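Local coordinates for type III effector HopA1 (Pseudomonas syringae pv. tomato str. DC3000, PDB 4RSX), which is a bacterial effector probably delivered into plant cells by the type III secretion system, its biochemical activity there not being established, at residues A[93-107]-A[134-148]. Sequence-based numbering, arbitrary orientation.
Sequences KRFFYRIIPKHERRE and IGKESAITHGKVIGP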
loop_
_atom_site.group_PDB
_atom_site.type_symbol
_atom_site.label_atom_id
_atom_site.label_comp_id
_atom_site.label_asym_id
_atom_site.label_seq_id
_atom_site.Cartn_x
_atom_site.Cartn_y
_atom_site.Cartn_z
ATOM N N LYS A 93 11.760 12.924 7.436
ATOM C CA LYS A 93 11.930 12.585 6.027
ATOM C C LYS A 93 11.742 11.092 5.766
ATOM O O LYS A 93 11.725 10.653 4.610
ATOM C CB LYS A 93 13.322 13.023 5.539
ATOM C CG LYS A 93 13.524 14.533 5.480
ATOM C CD LYS A 93 14.924 14.919 4.961
ATOM C CE LYS A 93 15.028 16.439 4.787
ATOM N NZ LYS A 93 16.420 16.980 4.939
ATOM N N ARG A 94 11.594 10.306 6.831
ATOM C CA ARG A 94 11.643 8.845 6.693
ATOM C C ARG A 94 10.326 8.135 7.009
ATOM O O ARG A 94 9.996 7.122 6.392
ATOM C CB ARG A 94 12.737 8.254 7.593
ATOM C CG ARG A 94 14.076 8.987 7.561
ATOM C CD ARG A 94 15.084 8.278 6.664
ATOM N NE ARG A 94 15.216 6.858 6.998
ATOM C CZ ARG A 94 15.971 5.993 6.318
ATOM N NH1 ARG A 94 16.668 6.402 5.262
ATOM N NH2 ARG A 94 16.026 4.719 6.692
ATOM N N PHE A 95 9.590 8.649 7.987
ATOM C CA PHE A 95 8.412 7.948 8.473
ATOM C C PHE A 95 7.197 8.168 7.575
ATOM O O PHE A 95 7.248 8.970 6.640
ATOM C CB PHE A 95 8.108 8.343 9.924
ATOM C CG PHE A 95 9.019 7.679 10.942
ATOM C CD1 PHE A 95 9.981 6.751 10.540
ATOM C CD2 PHE A 95 8.903 7.975 12.295
ATOM C CE1 PHE A 95 10.825 6.132 11.470
ATOM C CE2 PHE A 95 9.737 7.360 13.237
ATOM C CZ PHE A 95 10.702 6.437 12.818
ATOM N N PHE A 96 6.111 7.447 7.858
ATOM C CA PHE A 96 4.867 7.602 7.101
ATOM C C PHE A 96 4.027 8.789 7.560
ATOM O O PHE A 96 4.003 9.119 8.744
ATOM C CB PHE A 96 4.005 6.351 7.240
ATOM C CG PHE A 96 4.378 5.254 6.302
ATOM C CD1 PHE A 96 3.956 5.284 4.977
ATOM C CD2 PHE A 96 5.140 4.184 6.743
ATOM C CE1 PHE A 96 4.295 4.266 4.110
ATOM C CE2 PHE A 96 5.492 3.161 5.879
ATOM C CZ PHE A 96 5.067 3.200 4.561
ATOM N N TYR A 97 3.314 9.403 6.620
ATOM C CA TYR A 97 2.297 10.393 6.949
ATOM C C TYR A 97 0.944 9.903 6.442
ATOM O O TYR A 97 0.853 9.284 5.379
ATOM C CB TYR A 97 2.633 11.730 6.295
ATOM C CG TYR A 97 3.915 12.353 6.796
ATOM C CD1 TYR A 97 3.887 13.346 7.757
ATOM C CD2 TYR A 97 5.152 11.954 6.301
ATOM C CE1 TYR A 97 5.052 13.938 8.222
ATOM C CE2 TYR A 97 6.331 12.527 6.767
ATOM C CZ TYR A 97 6.267 13.522 7.731
ATOM O OH TYR A 97 7.411 14.116 8.212
ATOM N N ARG A 98 -0.116 10.158 7.193
ATOM C CA ARG A 98 -1.430 9.859 6.651
ATOM C C ARG A 98 -2.118 11.135 6.249
ATOM O O ARG A 98 -1.891 12.196 6.841
ATOM C CB ARG A 98 -2.305 9.026 7.597
ATOM C CG ARG A 98 -2.359 9.516 9.019
ATOM C CD ARG A 98 -3.345 8.678 9.832
ATOM N NE ARG A 98 -3.104 7.241 9.696
ATOM C CZ ARG A 98 -4.008 6.307 9.985
ATOM N NH1 ARG A 98 -5.208 6.665 10.418
ATOM N NH2 ARG A 98 -3.714 5.019 9.838
ATOM N N ILE A 99 -2.921 11.018 5.202
ATOM C CA ILE A 99 -3.737 12.102 4.703
ATOM C C ILE A 99 -5.173 11.725 5.014
ATOM O O ILE A 99 -5.672 10.718 4.508
ATOM C CB ILE A 99 -3.596 12.180 3.189
ATOM C CG1 ILE A 99 -2.114 12.277 2.810
ATOM C CG2 ILE A 99 -4.414 13.339 2.629
ATOM C CD1 ILE A 99 -1.841 11.993 1.321
ATOM N N ILE A 100 -5.840 12.518 5.844
ATOM C CA ILE A 100 -7.179 12.174 6.308
ATOM C C ILE A 100 -8.169 13.303 6.044
ATOM O O ILE A 100 -7.790 14.483 6.032
ATOM C CB ILE A 100 -7.191 11.856 7.824
ATOM C CG1 ILE A 100 -7.013 13.134 8.640
ATOM C CG2 ILE A 100 -6.093 10.865 8.175
ATOM C CD1 ILE A 100 -6.841 12.870 10.115
ATOM N N PRO A 101 -9.447 12.945 5.828
ATOM C CA PRO A 101 -10.467 13.997 5.739
ATOM C C PRO A 101 -10.667 14.572 7.127
ATOM O O PRO A 101 -10.493 13.836 8.119
ATOM C CB PRO A 101 -11.725 13.240 5.311
ATOM C CG PRO A 101 -11.519 11.826 5.889
ATOM C CD PRO A 101 -10.021 11.587 5.751
ATOM N N LYS A 102 -11.007 15.859 7.185
ATOM C CA LYS A 102 -11.302 16.562 8.432
ATOM C C LYS A 102 -12.335 15.801 9.267
ATOM O O LYS A 102 -12.176 15.623 10.481
ATOM C CB LYS A 102 -11.805 17.973 8.090
ATOM C CG LYS A 102 -12.193 18.856 9.269
ATOM C CD LYS A 102 -12.649 20.223 8.749
ATOM C CE LYS A 102 -13.366 21.047 9.817
ATOM N NZ LYS A 102 -14.160 22.160 9.201
ATOM N N HIS A 103 -13.391 15.335 8.613
ATOM C CA HIS A 103 -14.393 14.540 9.307
ATOM C C HIS A 103 -14.163 13.061 9.040
ATOM O O HIS A 103 -14.372 12.576 7.931
ATOM C CB HIS A 103 -15.804 14.967 8.901
ATOM C CG HIS A 103 -16.098 16.404 9.199
ATOM N ND1 HIS A 103 -16.161 16.901 10.487
ATOM C CD2 HIS A 103 -16.328 17.459 8.379
ATOM C CE1 HIS A 103 -16.426 18.194 10.445
ATOM N NE2 HIS A 103 -16.533 18.559 9.180
ATOM N N GLU A 104 -13.733 12.359 10.082
ATOM C CA GLU A 104 -13.404 10.936 10.016
ATOM C C GLU A 104 -14.479 10.087 9.330
ATOM O O GLU A 104 -15.667 10.270 9.572
ATOM C CB GLU A 104 -13.136 10.396 11.430
ATOM C CG GLU A 104 -12.819 8.910 11.479
ATOM C CD GLU A 104 -12.374 8.453 12.847
ATOM O OE1 GLU A 104 -11.156 8.251 13.031
ATOM O OE2 GLU A 104 -13.235 8.296 13.738
ATOM N N ARG A 105 -14.043 9.163 8.478
ATOM C CA ARG A 105 -14.944 8.224 7.816
ATOM C C ARG A 105 -14.738 6.823 8.393
ATOM O O ARG A 105 -13.607 6.360 8.491
ATOM C CB ARG A 105 -14.693 8.249 6.306
ATOM C CG ARG A 105 -14.858 9.650 5.712
ATOM C CD ARG A 105 -14.385 9.746 4.276
ATOM N NE ARG A 105 -14.537 11.111 3.760
ATOM C CZ ARG A 105 -13.795 11.643 2.794
ATOM N NH1 ARG A 105 -12.838 10.918 2.210
ATOM N NH2 ARG A 105 -14.016 12.902 2.408
ATOM N N ARG A 106 -15.824 6.163 8.795
ATOM C CA ARG A 106 -15.744 4.801 9.350
ATOM C C ARG A 106 -15.140 3.847 8.316
ATOM O O ARG A 106 -15.440 3.952 7.116
ATOM C CB ARG A 106 -17.139 4.308 9.794
ATOM C CG ARG A 106 -17.197 2.862 10.317
ATOM C CD ARG A 106 -18.641 2.327 10.417
ATOM N NE ARG A 106 -18.709 0.855 10.388
ATOM C CZ ARG A 106 -19.150 0.123 9.356
ATOM N NH1 ARG A 106 -19.589 0.707 8.242
ATOM N NH2 ARG A 106 -19.166 -1.207 9.436
ATOM N N GLU A 107 -14.274 2.940 8.772
ATOM C CA GLU A 107 -13.674 1.928 7.889
ATOM C C GLU A 107 -14.514 0.656 7.864
ATOM O O GLU A 107 -14.922 0.167 8.924
ATOM C CB GLU A 107 -12.266 1.548 8.368
ATOM C CG GLU A 107 -11.218 2.665 8.317
ATOM C CD GLU A 107 -9.868 2.209 8.893
ATOM O OE1 GLU A 107 -9.740 1.007 9.217
ATOM O OE2 GLU A 107 -8.935 3.038 9.025
ATOM N N ILE A 134 -9.138 12.388 -1.939
ATOM C CA ILE A 134 -9.694 12.070 -0.625
ATOM C C ILE A 134 -10.739 13.102 -0.204
ATOM O O ILE A 134 -11.766 12.750 0.386
ATOM C CB ILE A 134 -8.585 11.942 0.436
ATOM C CG1 ILE A 134 -7.736 10.698 0.132
ATOM C CG2 ILE A 134 -9.171 11.870 1.854
ATOM C CD1 ILE A 134 -6.359 10.717 0.760
ATOM N N GLY A 135 -10.496 14.375 -0.515
ATOM C CA GLY A 135 -11.481 15.403 -0.212
ATOM C C GLY A 135 -12.838 15.133 -0.856
ATOM O O GLY A 135 -13.883 15.344 -0.220
ATOM N N LYS A 136 -12.816 14.660 -2.106
ATOM C CA LYS A 136 -14.011 14.520 -2.937
ATOM C C LYS A 136 -14.726 13.186 -2.771
ATOM O O LYS A 136 -15.943 13.112 -2.938
ATOM C CB LYS A 136 -13.643 14.658 -4.429
ATOM C CG LYS A 136 -13.264 16.068 -4.911
ATOM C CD LYS A 136 -13.088 16.060 -6.436
ATOM C CE LYS A 136 -12.235 17.231 -6.937
ATOM N NZ LYS A 136 -12.709 18.555 -6.440
ATOM N N GLU A 137 -13.973 12.134 -2.463
ATOM C CA GLU A 137 -14.502 10.775 -2.549
ATOM C C GLU A 137 -14.631 10.132 -1.177
ATOM O O GLU A 137 -13.640 9.648 -0.618
ATOM C CB GLU A 137 -13.583 9.916 -3.427
ATOM C CG GLU A 137 -13.381 10.449 -4.843
ATOM C CD GLU A 137 -14.547 10.123 -5.771
ATOM O OE1 GLU A 137 -15.378 9.247 -5.414
ATOM O OE2 GLU A 137 -14.625 10.732 -6.869
ATOM N N SER A 138 -15.847 10.100 -0.646
ATOM C CA SER A 138 -16.076 9.567 0.689
ATOM C C SER A 138 -15.848 8.060 0.801
ATOM O O SER A 138 -15.797 7.531 1.916
ATOM C CB SER A 138 -17.495 9.909 1.176
ATOM O OG SER A 138 -17.758 11.293 1.046
ATOM N N ALA A 139 -15.734 7.358 -0.327
ATOM C CA ALA A 139 -15.365 5.938 -0.260
ATOM C C ALA A 139 -13.939 5.769 0.282
ATOM O O ALA A 139 -13.603 4.730 0.850
ATOM C CB ALA A 139 -15.526 5.243 -1.611
ATOM N N ILE A 140 -13.099 6.789 0.115
ATOM C CA ILE A 140 -11.732 6.711 0.628
ATOM C C ILE A 140 -11.677 7.187 2.084
ATOM O O ILE A 140 -11.982 8.344 2.379
ATOM C CB ILE A 140 -10.767 7.552 -0.218
ATOM C CG1 ILE A 140 -10.910 7.190 -1.698
ATOM C CG2 ILE A 140 -9.337 7.317 0.209
ATOM C CD1 ILE A 140 -9.998 7.999 -2.596
ATOM N N THR A 141 -11.274 6.305 2.993
ATOM C CA THR A 141 -11.209 6.681 4.392
ATOM C C THR A 141 -9.947 7.473 4.714
ATOM O O THR A 141 -9.986 8.361 5.576
ATOM C CB THR A 141 -11.293 5.468 5.324
ATOM O OG1 THR A 141 -10.166 4.616 5.102
ATOM C CG2 THR A 141 -12.574 4.691 5.071
ATOM N N HIS A 142 -8.837 7.135 4.051
ATOM C CA HIS A 142 -7.572 7.867 4.209
ATOM C C HIS A 142 -6.518 7.403 3.230
ATOM O O HIS A 142 -6.702 6.404 2.521
ATOM C CB HIS A 142 -6.995 7.702 5.614
ATOM C CG HIS A 142 -6.645 6.289 5.967
ATOM N ND1 HIS A 142 -7.580 5.271 5.991
ATOM C CD2 HIS A 142 -5.468 5.724 6.345
ATOM C CE1 HIS A 142 -6.995 4.145 6.362
ATOM N NE2 HIS A 142 -5.713 4.390 6.578
ATOM N N GLY A 143 -5.404 8.130 3.197
ATOM C CA GLY A 143 -4.279 7.729 2.384
ATOM C C GLY A 143 -3.035 7.739 3.232
ATOM O O GLY A 143 -3.043 8.291 4.333
ATOM N N LYS A 144 -1.961 7.121 2.748
ATOM C CA LYS A 144 -0.679 7.334 3.411
ATOM C C LYS A 144 0.445 7.473 2.398
ATOM O O LYS A 144 0.423 6.854 1.324
ATOM C CB LYS A 144 -0.373 6.239 4.457
ATOM C CG LYS A 144 0.359 5.030 3.906
ATOM C CD LYS A 144 0.661 3.937 4.959
ATOM C CE LYS A 144 1.154 2.656 4.220
ATOM N NZ LYS A 144 1.445 1.466 5.112
ATOM N N VAL A 145 1.418 8.309 2.737
ATOM C CA VAL A 145 2.620 8.436 1.923
ATOM C C VAL A 145 3.847 8.311 2.820
ATOM O O VAL A 145 3.860 8.829 3.945
ATOM C CB VAL A 145 2.634 9.770 1.125
ATOM C CG1 VAL A 145 1.532 9.762 0.066
ATOM C CG2 VAL A 145 2.437 10.962 2.059
ATOM N N ILE A 146 4.852 7.587 2.332
ATOM C CA ILE A 146 6.123 7.436 3.034
ATOM C C ILE A 146 6.908 8.755 2.937
ATOM O O ILE A 146 6.737 9.515 1.972
ATOM C CB ILE A 146 6.945 6.292 2.402
ATOM C CG1 ILE A 146 8.158 5.914 3.248
ATOM C CG2 ILE A 146 7.438 6.686 1.033
ATOM C CD1 ILE A 146 7.834 5.456 4.631
ATOM N N GLY A 147 7.741 9.035 3.940
ATOM C CA GLY A 147 8.620 10.192 3.897
ATOM C C GLY A 147 9.458 10.255 2.624
ATOM O O GLY A 147 9.837 9.214 2.070
ATOM N N PRO A 148 9.772 11.483 2.168
ATOM C CA PRO A 148 10.437 11.754 0.883
ATOM C C PRO A 148 11.800 11.095 0.708
ATOM O O PRO A 148 12.195 10.816 -0.429
ATOM C CB PRO A 148 10.593 13.283 0.875
ATOM C CG PRO A 148 10.507 13.694 2.325
ATOM C CD PRO A 148 9.520 12.725 2.923
HETATM O O HOH W 1 -11.111 8.817 7.959
HETATM O O HOH W 2 -17.158 13.519 3.037
#
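The guanidinium of R105 fits into the turn between helix 123-136 and strand 140-146. R105 NH1 hydrogen-bonds to I134 O at 2.8 Å and to I140 O at 2.7 Å, both in the plane of the group. R105 NH2 turns to the same I134 O at 3.0 Å, so two nitrogens grip one carbonyl, that of I134 in the last turn of the helix. CG of R105 lies anti to the carbonyl carbon (chi1 -57°) and the chain runs extended to NE, which brings the guanidinium to the turn. S138 CA lies over one face of the guanidinium and P101 CB over the other, and together with the in-plane hydrogen bonds they fix its rotation. The positive charge probably also suits the negative end of the helix dipole. A water joins R105 N to T141 O.

At the other end, the F96 ring lies between two side chains of strand 140-146. I146 CD1 sits over the centre of one face, 3.4 Å from the centroid of the F96 ring, as a CH-pi contact. Over the opposite face K144 NZ makes a cation-pi contact, offset toward the rim, and also forms a salt bridge with D156. The K144 chain, fully extended beyond CG, brings K144 CE to 3.5 Å from F96 CE1.

H142 CD2 lies over the centre of the R98 guanidinium, with the planes 34° apart; R98 NE hydrogen-bonds to Q69 OE1. On the other sheet face, the I99 and I134 side chains cross at about a right angle, I99 CG2 touching I134 CD1, packing the strand against the helix.

Backbone hydrogen bonds pair Y97 with V145 and I99 with G143 in both directions. Strands 96-101 and 140-146 are thus antiparallel neighbours within the seven-stranded sheet of this alpha/beta fold, with helix 123-136 packed on the face that carries I99.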